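Local coordinates for putative TIM-barrel metal-dependent hydrolase (Mycobacterium avium subsp. paratuberculosis S397, PDB 4DZI), which is probably a metal-dependent hydrolase of the amidohydrolase superfamily, with a two-metal site, here filled by cadmium, at the C-terminal end of its TIM-barrel strands, at residues W217-L231 with V280-N294. Numbering follows the deposited sequence.
With CD (cadmium ion), chain Q; CD (cadmium ion), chain P.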
ATOM      1  N   TRP C 217       8.096  25.046   2.147  1.00 15.09           N
ATOM      2  CA  TRP C 217       8.559  24.435   3.404  1.00 15.00           C
ATOM      3  C   TRP C 217       9.445  25.362   4.191  1.00 15.39           C
ATOM      4  O   TRP C 217       9.392  25.364   5.434  1.00 17.80           O
ATOM      5  CB  TRP C 217       9.328  23.145   3.188  1.00 19.66           C
ATOM      6  CG  TRP C 217       8.583  22.113   2.389  1.00 16.51           C
ATOM      7  CD1 TRP C 217       9.016  21.460   1.227  1.00 19.46           C
ATOM      8  CD2 TRP C 217       7.239  21.589   2.640  1.00 15.01           C
ATOM      9  NE1 TRP C 217       8.079  20.568   0.786  1.00 18.91           N
ATOM     10  CE2 TRP C 217       6.974  20.615   1.576  1.00 15.79           C
ATOM     11  CE3 TRP C 217       6.252  21.814   3.628  1.00 17.25           C
ATOM     12  CZ2 TRP C 217       5.790  19.890   1.517  1.00 19.56           C
ATOM     13  CZ3 TRP C 217       5.060  21.091   3.546  1.00 19.05           C
ATOM     14  CH2 TRP C 217       4.833  20.157   2.511  1.00 17.82           C
ATOM     15  N   ALA C 218      10.267  26.154   3.498  1.00 18.91           N
ATOM     16  CA  ALA C 218      11.116  27.113   4.226  1.00 19.96           C
ATOM     17  C   ALA C 218      10.276  28.191   4.949  1.00 20.09           C
ATOM     18  O   ALA C 218      10.579  28.548   6.101  1.00 22.40           O
ATOM     19  CB  ALA C 218      12.164  27.759   3.302  1.00 21.23           C
ATOM     20  N   ARG C 219       9.233  28.708   4.288  1.00 20.28           N
ATOM     21  CA  ARG C 219       8.351  29.657   4.974  1.00 21.78           C
ATOM     22  C   ARG C 219       7.741  29.057   6.253  1.00 21.70           C
ATOM     23  O   ARG C 219       7.700  29.695   7.297  1.00 20.87           O
ATOM     24  CB  ARG C 219       7.240  30.179   4.068  1.00 19.63           C
ATOM     25  CG  ARG C 219       7.671  31.106   2.942  1.00 34.25           C
ATOM     26  CD  ARG C 219       8.177  32.461   3.426  1.00 38.35           C
ATOM     27  NE  ARG C 219       7.825  33.523   2.469  1.00 41.08           N
ATOM     28  CZ  ARG C 219       8.461  33.784   1.322  1.00 50.92           C
ATOM     29  NH1 ARG C 219       9.516  33.069   0.933  1.00 34.58           N
ATOM     30  NH2 ARG C 219       8.029  34.778   0.551  1.00 25.59           N
ATOM     31  N   LEU C 220       7.254  27.821   6.181  1.00 16.85           N
ATOM     32  CA  LEU C 220       6.603  27.248   7.356  1.00 17.33           C
ATOM     33  C   LEU C 220       7.621  26.974   8.453  1.00 14.20           C
ATOM     34  O   LEU C 220       7.364  27.177   9.639  1.00 20.61           O
ATOM     35  CB  LEU C 220       5.890  25.930   6.974  1.00 15.32           C
ATOM     36  CG  LEU C 220       4.721  26.133   6.022  1.00 21.25           C
ATOM     37  CD1 LEU C 220       4.216  24.777   5.542  1.00 19.83           C
ATOM     38  CD2 LEU C 220       3.616  26.897   6.738  1.00 17.38           C
ATOM     39  N   ALA C 221       8.782  26.444   8.060  1.00 16.67           N
ATOM     40  CA  ALA C 221       9.750  26.048   9.037  1.00 15.41           C
ATOM     41  C   ALA C 221      10.279  27.292   9.793  1.00 17.12           C
ATOM     42  O   ALA C 221      10.424  27.261  11.003  1.00 18.40           O
ATOM     43  CB  ALA C 221      10.893  25.318   8.329  1.00 20.31           C
ATOM     44  N   GLU C 222      10.508  28.385   9.062  1.00 21.08           N
ATOM     45  CA  GLU C 222      11.012  29.640   9.672  1.00 23.15           C
ATOM     46  C   GLU C 222       9.976  30.259  10.570  1.00 20.94           C
ATOM     47  O   GLU C 222      10.309  30.880  11.585  1.00 22.98           O
ATOM     48  CB  GLU C 222      11.365  30.681   8.580  1.00 24.69           C
ATOM     49  CG  GLU C 222      12.450  30.255   7.606  1.00 45.10           C
ATOM     50  CD  GLU C 222      13.667  29.665   8.292  1.00122.82           C
ATOM     51  OE1 GLU C 222      14.282  28.745   7.711  1.00115.50           O
ATOM     52  OE2 GLU C 222      14.008  30.111   9.410  1.00104.69           O
ATOM     53  N   ALA C 223       8.705  30.091  10.198  1.00 17.70           N
ATOM     54  CA  ALA C 223       7.606  30.629  10.995  1.00 14.91           C
ATOM     55  C   ALA C 223       7.265  29.769  12.215  1.00 23.11           C
ATOM     56  O   ALA C 223       6.507  30.189  13.083  1.00 22.65           O
ATOM     57  CB  ALA C 223       6.372  30.818  10.123  1.00 21.99           C
ATOM     58  N   GLY C 224       7.813  28.562  12.277  1.00 19.27           N
ATOM     59  CA  GLY C 224       7.474  27.624  13.349  1.00 17.90           C
ATOM     60  C   GLY C 224       6.061  27.070  13.244  1.00 18.75           C
ATOM     61  O   GLY C 224       5.492  26.596  14.247  1.00 21.68           O
ATOM     62  N   VAL C 225       5.510  27.073  12.033  1.00 19.21           N
ATOM     63  CA  VAL C 225       4.151  26.595  11.788  1.00 19.88           C
ATOM     64  C   VAL C 225       4.197  25.192  11.145  1.00 14.33           C
ATOM     65  O   VAL C 225       4.765  25.017  10.043  1.00 16.26           O
ATOM     66  CB  VAL C 225       3.397  27.587  10.865  1.00 20.10           C
ATOM     67  CG1 VAL C 225       2.129  26.956  10.285  1.00 19.42           C
ATOM     68  CG2 VAL C 225       3.065  28.872  11.634  1.00 19.99           C
ATOM     69  N   PRO C 226       3.599  24.189  11.827  1.00 17.38           N
ATOM     70  CA  PRO C 226       3.626  22.833  11.262  1.00 19.05           C
ATOM     71  C   PRO C 226       2.752  22.669  10.030  1.00 18.37           C
ATOM     72  O   PRO C 226       1.787  23.402   9.831  1.00 14.97           O
ATOM     73  CB  PRO C 226       3.087  21.948  12.401  1.00 16.57           C
ATOM     74  CG  PRO C 226       2.940  22.819  13.597  1.00 23.23           C
ATOM     75  CD  PRO C 226       2.933  24.247  13.140  1.00 17.88           C
ATOM     76  N   VAL C 227       3.091  21.679   9.212  1.00 17.71           N
ATOM     77  CA  VAL C 227       2.201  21.236   8.156  1.00 17.34           C
ATOM     78  C   VAL C 227       1.398  20.075   8.720  1.00 16.16           C
ATOM     79  O   VAL C 227       1.951  19.142   9.317  1.00 17.55           O
ATOM     80  CB  VAL C 227       2.970  20.802   6.882  1.00 13.46           C
ATOM     81  CG1 VAL C 227       4.092  19.812   7.210  1.00 13.57           C
ATOM     82  CG2 VAL C 227       1.996  20.258   5.837  1.00 14.67           C
ATOM     83  N   GLY C 228       0.082  20.125   8.537  1.00 13.91           N
ATOM     84  CA  GLY C 228      -0.735  18.998   8.973  1.00 12.88           C
ATOM     85  C   GLY C 228      -1.233  18.232   7.770  1.00 14.55           C
ATOM     86  O   GLY C 228      -1.520  18.818   6.730  1.00 12.18           O
ATOM     87  N   PHE C 229      -1.288  16.901   7.923  1.00 12.59           N
ATOM     88  CA  PHE C 229      -1.779  16.003   6.884  1.00 11.16           C
ATOM     89  C   PHE C 229      -2.993  15.259   7.436  1.00 10.92           C
ATOM     90  O   PHE C 229      -2.866  14.371   8.289  1.00 12.00           O
ATOM     91  CB  PHE C 229      -0.697  14.954   6.495  1.00 10.29           C
ATOM     92  CG  PHE C 229       0.491  15.557   5.792  1.00 11.65           C
ATOM     93  CD1 PHE C 229       0.372  16.048   4.505  1.00 11.15           C
ATOM     94  CD2 PHE C 229       1.716  15.666   6.440  1.00 16.82           C
ATOM     95  CE1 PHE C 229       1.468  16.625   3.860  1.00 17.18           C
ATOM     96  CE2 PHE C 229       2.819  16.256   5.796  1.00 14.08           C
ATOM     97  CZ  PHE C 229       2.687  16.735   4.508  1.00 15.17           C
ATOM     98  N   HIS C 230      -4.177  15.641   6.974  1.00 10.93           N
ATOM     99  CA  HIS C 230      -5.411  15.031   7.463  1.00 11.75           C
ATOM    100  C   HIS C 230      -5.997  14.174   6.411  1.00 13.22           C
ATOM    101  O   HIS C 230      -5.948  14.543   5.235  1.00 12.85           O
ATOM    102  CB  HIS C 230      -6.445  16.133   7.780  1.00 10.25           C
ATOM    103  CG  HIS C 230      -7.727  15.600   8.412  1.00  8.77           C
ATOM    104  ND1 HIS C 230      -8.730  15.016   7.697  1.00 10.85           N
ATOM    105  CD2 HIS C 230      -8.107  15.526   9.745  1.00 12.16           C
ATOM    106  CE1 HIS C 230      -9.702  14.614   8.534  1.00 11.68           C
ATOM    107  NE2 HIS C 230      -9.324  14.906   9.784  1.00 13.96           N
ATOM    108  N   LEU C 231      -6.558  13.042   6.829  1.00 12.32           N
ATOM    109  CA  LEU C 231      -7.295  12.152   5.925  1.00 13.19           C
ATOM    110  C   LEU C 231      -8.126  12.939   4.906  1.00 14.52           C
ATOM    111  O   LEU C 231      -8.938  13.785   5.279  1.00 11.90           O
ATOM    112  CB  LEU C 231      -8.244  11.288   6.759  1.00 12.54           C
ATOM    113  CG  LEU C 231      -8.845  10.116   6.009  1.00 13.68           C
ATOM    114  CD1 LEU C 231      -7.753   9.097   5.651  1.00 16.73           C
ATOM    115  CD2 LEU C 231      -9.938   9.470   6.865  1.00 16.05           C
ATOM    116  N   VAL C 280      12.744  16.396   2.509  1.00 18.29           N
ATOM    117  CA  VAL C 280      12.148  17.621   3.017  1.00 17.48           C
ATOM    118  C   VAL C 280      12.682  17.994   4.401  1.00 20.99           C
ATOM    119  O   VAL C 280      12.931  19.168   4.660  1.00 18.13           O
ATOM    120  CB  VAL C 280      10.615  17.535   3.049  1.00 17.27           C
ATOM    121  CG1 VAL C 280      10.046  18.802   3.719  1.00 15.92           C
ATOM    122  CG2 VAL C 280      10.106  17.392   1.620  1.00 14.98           C
ATOM    123  N   PHE C 281      12.807  17.029   5.306  1.00 15.50           N
ATOM    124  CA  PHE C 281      13.327  17.315   6.640  1.00 14.35           C
ATOM    125  C   PHE C 281      14.852  17.485   6.632  1.00 20.81           C
ATOM    126  O   PHE C 281      15.422  18.114   7.527  1.00 20.77           O
ATOM    127  CB  PHE C 281      12.887  16.269   7.645  1.00 18.15           C
ATOM    128  CG  PHE C 281      11.387  16.149   7.742  1.00 21.61           C
ATOM    129  CD1 PHE C 281      10.629  17.209   8.232  1.00 18.21           C
ATOM    130  CD2 PHE C 281      10.749  14.991   7.338  1.00 17.29           C
ATOM    131  CE1 PHE C 281       9.236  17.101   8.313  1.00 18.10           C
ATOM    132  CE2 PHE C 281       9.368  14.875   7.415  1.00 23.21           C
ATOM    133  CZ  PHE C 281       8.612  15.934   7.909  1.00 15.97           C
ATOM    134  N   THR C 282      15.511  16.924   5.616  1.00 18.62           N
ATOM    135  CA  THR C 282      16.951  17.156   5.448  1.00 17.95           C
ATOM    136  C   THR C 282      17.168  18.624   5.101  1.00 20.10           C
ATOM    137  O   THR C 282      17.997  19.292   5.723  1.00 22.80           O
ATOM    138  CB  THR C 282      17.502  16.262   4.341  1.00 21.44           C
ATOM    139  OG1 THR C 282      17.311  14.894   4.713  1.00 21.24           O
ATOM    140  CG2 THR C 282      19.017  16.569   4.089  1.00 23.14           C
ATOM    141  N   ARG C 283      16.411  19.144   4.149  1.00 19.08           N
ATOM    142  CA  ARG C 283      16.578  20.538   3.721  1.00 18.24           C
ATOM    143  C   ARG C 283      15.974  21.526   4.705  1.00 23.80           C
ATOM    144  O   ARG C 283      16.397  22.702   4.770  1.00 20.83           O
ATOM    145  CB  ARG C 283      16.005  20.766   2.322  1.00 18.87           C
ATOM    146  CG  ARG C 283      16.776  20.014   1.237  1.00 20.08           C
ATOM    147  CD  ARG C 283      16.259  20.313  -0.149  1.00 22.16           C
ATOM    148  NE  ARG C 283      14.884  19.824  -0.343  1.00 20.79           N
ATOM    149  CZ  ARG C 283      14.547  18.570  -0.630  1.00 23.64           C
ATOM    150  NH1 ARG C 283      15.471  17.614  -0.727  1.00 21.94           N
ATOM    151  NH2 ARG C 283      13.257  18.267  -0.787  1.00 22.70           N
ATOM    152  N   HIS C 284      14.984  21.055   5.461  1.00 21.94           N
ATOM    153  CA  HIS C 284      14.246  21.907   6.390  1.00 20.12           C
ATOM    154  C   HIS C 284      14.116  21.252   7.742  1.00 21.72           C
ATOM    155  O   HIS C 284      13.043  20.773   8.122  1.00 18.58           O
ATOM    156  CB  HIS C 284      12.870  22.231   5.799  1.00 16.04           C
ATOM    157  CG  HIS C 284      12.938  22.683   4.360  1.00 21.72           C
ATOM    158  ND1 HIS C 284      13.276  23.950   4.011  1.00 19.51           N
ATOM    159  CD2 HIS C 284      12.771  21.980   3.172  1.00 22.65           C
ATOM    160  CE1 HIS C 284      13.287  24.055   2.667  1.00 18.31           C
ATOM    161  NE2 HIS C 284      12.966  22.853   2.152  1.00 23.55           N
ATOM    162  N   PRO C 285      15.214  21.203   8.506  1.00 22.48           N
ATOM    163  CA  PRO C 285      15.244  20.393   9.724  1.00 25.92           C
ATOM    164  C   PRO C 285      14.343  20.924  10.826  1.00 22.26           C
ATOM    165  O   PRO C 285      13.983  20.177  11.718  1.00 22.06           O
ATOM    166  CB  PRO C 285      16.722  20.432  10.157  1.00 25.85           C
ATOM    167  CG  PRO C 285      17.306  21.599   9.421  1.00 26.70           C
ATOM    168  CD  PRO C 285      16.541  21.740   8.142  1.00 21.74           C
ATOM    169  N   LYS C 286      13.961  22.200  10.740  1.00 18.21           N
ATOM    170  CA  LYS C 286      13.022  22.779  11.726  1.00 22.42           C
ATOM    171  C   LYS C 286      11.548  22.499  11.399  1.00 17.99           C
ATOM    172  O   LYS C 286      10.684  22.777  12.238  1.00 20.86           O
ATOM    173  CB  LYS C 286      13.219  24.305  11.889  1.00 23.47           C
ATOM    174  CG  LYS C 286      14.621  24.751  12.301  1.00 27.90           C
ATOM    175  CD  LYS C 286      14.559  26.194  12.785  1.00 43.00           C
ATOM    176  CE  LYS C 286      15.834  26.967  12.496  1.00 60.73           C
ATOM    177  NZ  LYS C 286      16.960  26.455  13.314  1.00 51.67           N
ATOM    178  N   LEU C 287      11.264  22.005  10.189  1.00 19.70           N
ATOM    179  CA  LEU C 287       9.869  21.777   9.747  1.00 19.87           C
ATOM    180  C   LEU C 287       9.203  20.726  10.615  1.00 16.89           C
ATOM    181  O   LEU C 287       9.771  19.660  10.858  1.00 16.82           O
ATOM    182  CB  LEU C 287       9.809  21.349   8.287  1.00 14.91           C
ATOM    183  CG  LEU C 287       8.386  21.214   7.715  1.00 16.70           C
ATOM    184  CD1 LEU C 287       7.705  22.584   7.586  1.00 17.60           C
ATOM    185  CD2 LEU C 287       8.452  20.587   6.319  1.00 15.22           C
ATOM    186  N   LYS C 288       8.004  21.047  11.120  1.00 15.77           N
ATOM    187  CA  LYS C 288       7.229  20.129  11.935  1.00 14.85           C
ATOM    188  C   LYS C 288       6.050  19.645  11.113  1.00 14.23           C
ATOM    189  O   LYS C 288       5.484  20.391  10.316  1.00 14.76           O
ATOM    190  CB  LYS C 288       6.767  20.813  13.220  1.00 17.03           C
ATOM    191  CG  LYS C 288       7.931  21.220  14.133  1.00 15.43           C
ATOM    192  CD  LYS C 288       7.421  22.078  15.295  1.00 22.49           C
ATOM    193  CE  LYS C 288       7.083  23.461  14.743  1.00 24.41           C
ATOM    194  NZ  LYS C 288       6.191  24.269  15.630  1.00 22.21           N
ATOM    195  N   ALA C 289       5.732  18.362  11.253  1.00 13.87           N
ATOM    196  CA  ALA C 289       4.573  17.821  10.565  1.00 14.00           C
ATOM    197  C   ALA C 289       3.702  17.032  11.520  1.00 13.88           C
ATOM    198  O   ALA C 289       4.169  16.460  12.531  1.00 13.56           O
ATOM    199  CB  ALA C 289       5.011  16.919   9.413  1.00 15.40           C
ATOM    200  N   VAL C 290       2.417  16.954  11.203  1.00  9.99           N
ATOM    201  CA  VAL C 290       1.507  16.201  12.076  1.00 12.35           C
ATOM    202  C   VAL C 290       0.536  15.422  11.197  1.00 11.98           C
ATOM    203  O   VAL C 290      -0.009  15.953  10.243  1.00 13.11           O
ATOM    204  CB  VAL C 290       0.720  17.087  13.105  1.00 14.68           C
ATOM    205  CG1 VAL C 290      -0.065  18.207  12.403  1.00 13.47           C
ATOM    206  CG2 VAL C 290      -0.215  16.222  13.975  1.00 12.76           C
ATOM    207  N   SER C 291       0.314  14.152  11.560  1.00  9.41           N
ATOM    208  CA  SER C 291      -0.656  13.281  10.877  1.00  9.57           C
ATOM    209  C   SER C 291      -1.940  13.233  11.684  1.00 11.07           C
ATOM    210  O   SER C 291      -1.902  12.900  12.874  1.00 11.73           O
ATOM    211  CB  SER C 291      -0.047  11.869  10.755  1.00  9.95           C
ATOM    212  OG  SER C 291      -1.042  10.931  10.361  1.00 12.33           O
ATOM    213  N   ILE C 292      -3.058  13.611  11.064  1.00 10.34           N
ATOM    214  CA  ILE C 292      -4.349  13.632  11.769  1.00  9.17           C
ATOM    215  C   ILE C 292      -5.384  12.736  11.068  1.00 10.69           C
ATOM    216  O   ILE C 292      -5.603  12.856   9.858  1.00 11.69           O
ATOM    217  CB  ILE C 292      -4.885  15.090  11.841  1.00 11.17           C
ATOM    218  CG1 ILE C 292      -3.779  16.055  12.325  1.00 13.13           C
ATOM    219  CG2 ILE C 292      -6.140  15.159  12.721  1.00 11.05           C
ATOM    220  CD1 ILE C 292      -4.188  17.524  12.340  1.00 16.46           C
ATOM    221  N   GLU C 293      -6.017  11.867  11.850  1.00 10.75           N
ATOM    222  CA  GLU C 293      -7.065  10.941  11.364  1.00 12.40           C
ATOM    223  C   GLU C 293      -6.572   9.974  10.312  1.00 13.87           C
ATOM    224  O   GLU C 293      -7.353   9.490   9.494  1.00 13.44           O
ATOM    225  CB  GLU C 293      -8.358  11.671  10.886  1.00  9.60           C
ATOM    226  CG  GLU C 293      -9.598  10.768  11.087  1.00 12.12           C
ATOM    227  CD  GLU C 293     -10.926  11.337  10.643  1.00 19.02           C
ATOM    228  OE1 GLU C 293     -11.819  10.530  10.329  1.00 14.49           O
ATOM    229  OE2 GLU C 293     -11.078  12.577  10.590  1.00 12.16           O
ATOM    230  N   ASN C 294      -5.287   9.655  10.371  1.00 10.94           N
ATOM    231  CA  ASN C 294      -4.768   8.646   9.440  1.00 11.08           C
ATOM    232  C   ASN C 294      -4.374   7.340  10.140  1.00 12.10           C
ATOM    233  O   ASN C 294      -3.853   6.416   9.471  1.00 12.80           O
ATOM    234  CB  ASN C 294      -3.549   9.240   8.752  1.00 11.00           C
ATOM    235  CG  ASN C 294      -3.882  10.538   8.027  1.00 10.13           C
ATOM    236  OD1 ASN C 294      -4.846  10.595   7.279  1.00 12.48           O
ATOM    237  ND2 ASN C 294      -3.093  11.587   8.288  1.00 13.55           N
TER
HETATM  238 CD    CD Q 502     -10.682  14.462  11.659  1.00 12.10          CD
HETATM  239 CD    CD P 501     -13.529  12.171  10.544  1.00 14.22          CD
HETATM  240  O   HOH W   1       9.217  25.127  12.423  1.00 21.85           O
HETATM  241  O   HOH W   2      13.891  25.881   5.894  1.00 26.44           O
HETATM  242  O   HOH W   3       7.162  23.825  11.084  1.00 17.49           O
HETATM  243  O   HOH W   4     -13.159  12.688   8.143  1.00 15.79           O
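His230 and Glu293 meet at a cadmium ion, which His230 NE2 binds at 2.4 Å and Glu293 OE2 at 2.2 Å, at the C-terminal ends of two neighbouring parallel strands of the TIM barrel. Glu293 OE2 also bridges to the second cadmium, where OE1 binds too; Asp13, His15 and Asp356 complete the protein ligands of the first ion, Asp356, His359 and Glu361 those of the second. Imidazole and carboxylate planes stand nearly perpendicular, 86° apart, and ND1 of His230 is tied back to Leu231 O at 2.7 Å, so that this bond and the metal on NE2 together fix the ring's rotation. Behind the metals, Phe229 O accepts two bonds from opposite faces of its carbonyl plane: Ile292 N in the strand pairing and Asn294 ND2 at 2.8 Å. The other hydrogen of that amide nitrogen goes to Ser291 OG, so the Asn294 side chain is held at two points. Strands 227-230 and 289-292 run parallel, pairing from Val227 N with Lys288 O to Leu231 N with Ile292 O. At the opposite end Lys288, bent at chi3 (-74°), lays its chain alongside Pro226 and sets NZ above the carbonyl plane of Gly224 O, 2.8 Å away; NZ also bonds Leu392. Gly224 ends helix 214-223 in a Schellman motif. From this helix Ala221 CB packs on Leu287 CB, while one water joins Ala221 O to Lys286 O. Leu287 CD2 meets Trp217 CE3, and Val280 CG1 sits over the indole's five-membered ring. His284, whose NE2 side turns to Asp214, receives Trp217 CB over its ring centre, 3.7 Å from the centroid.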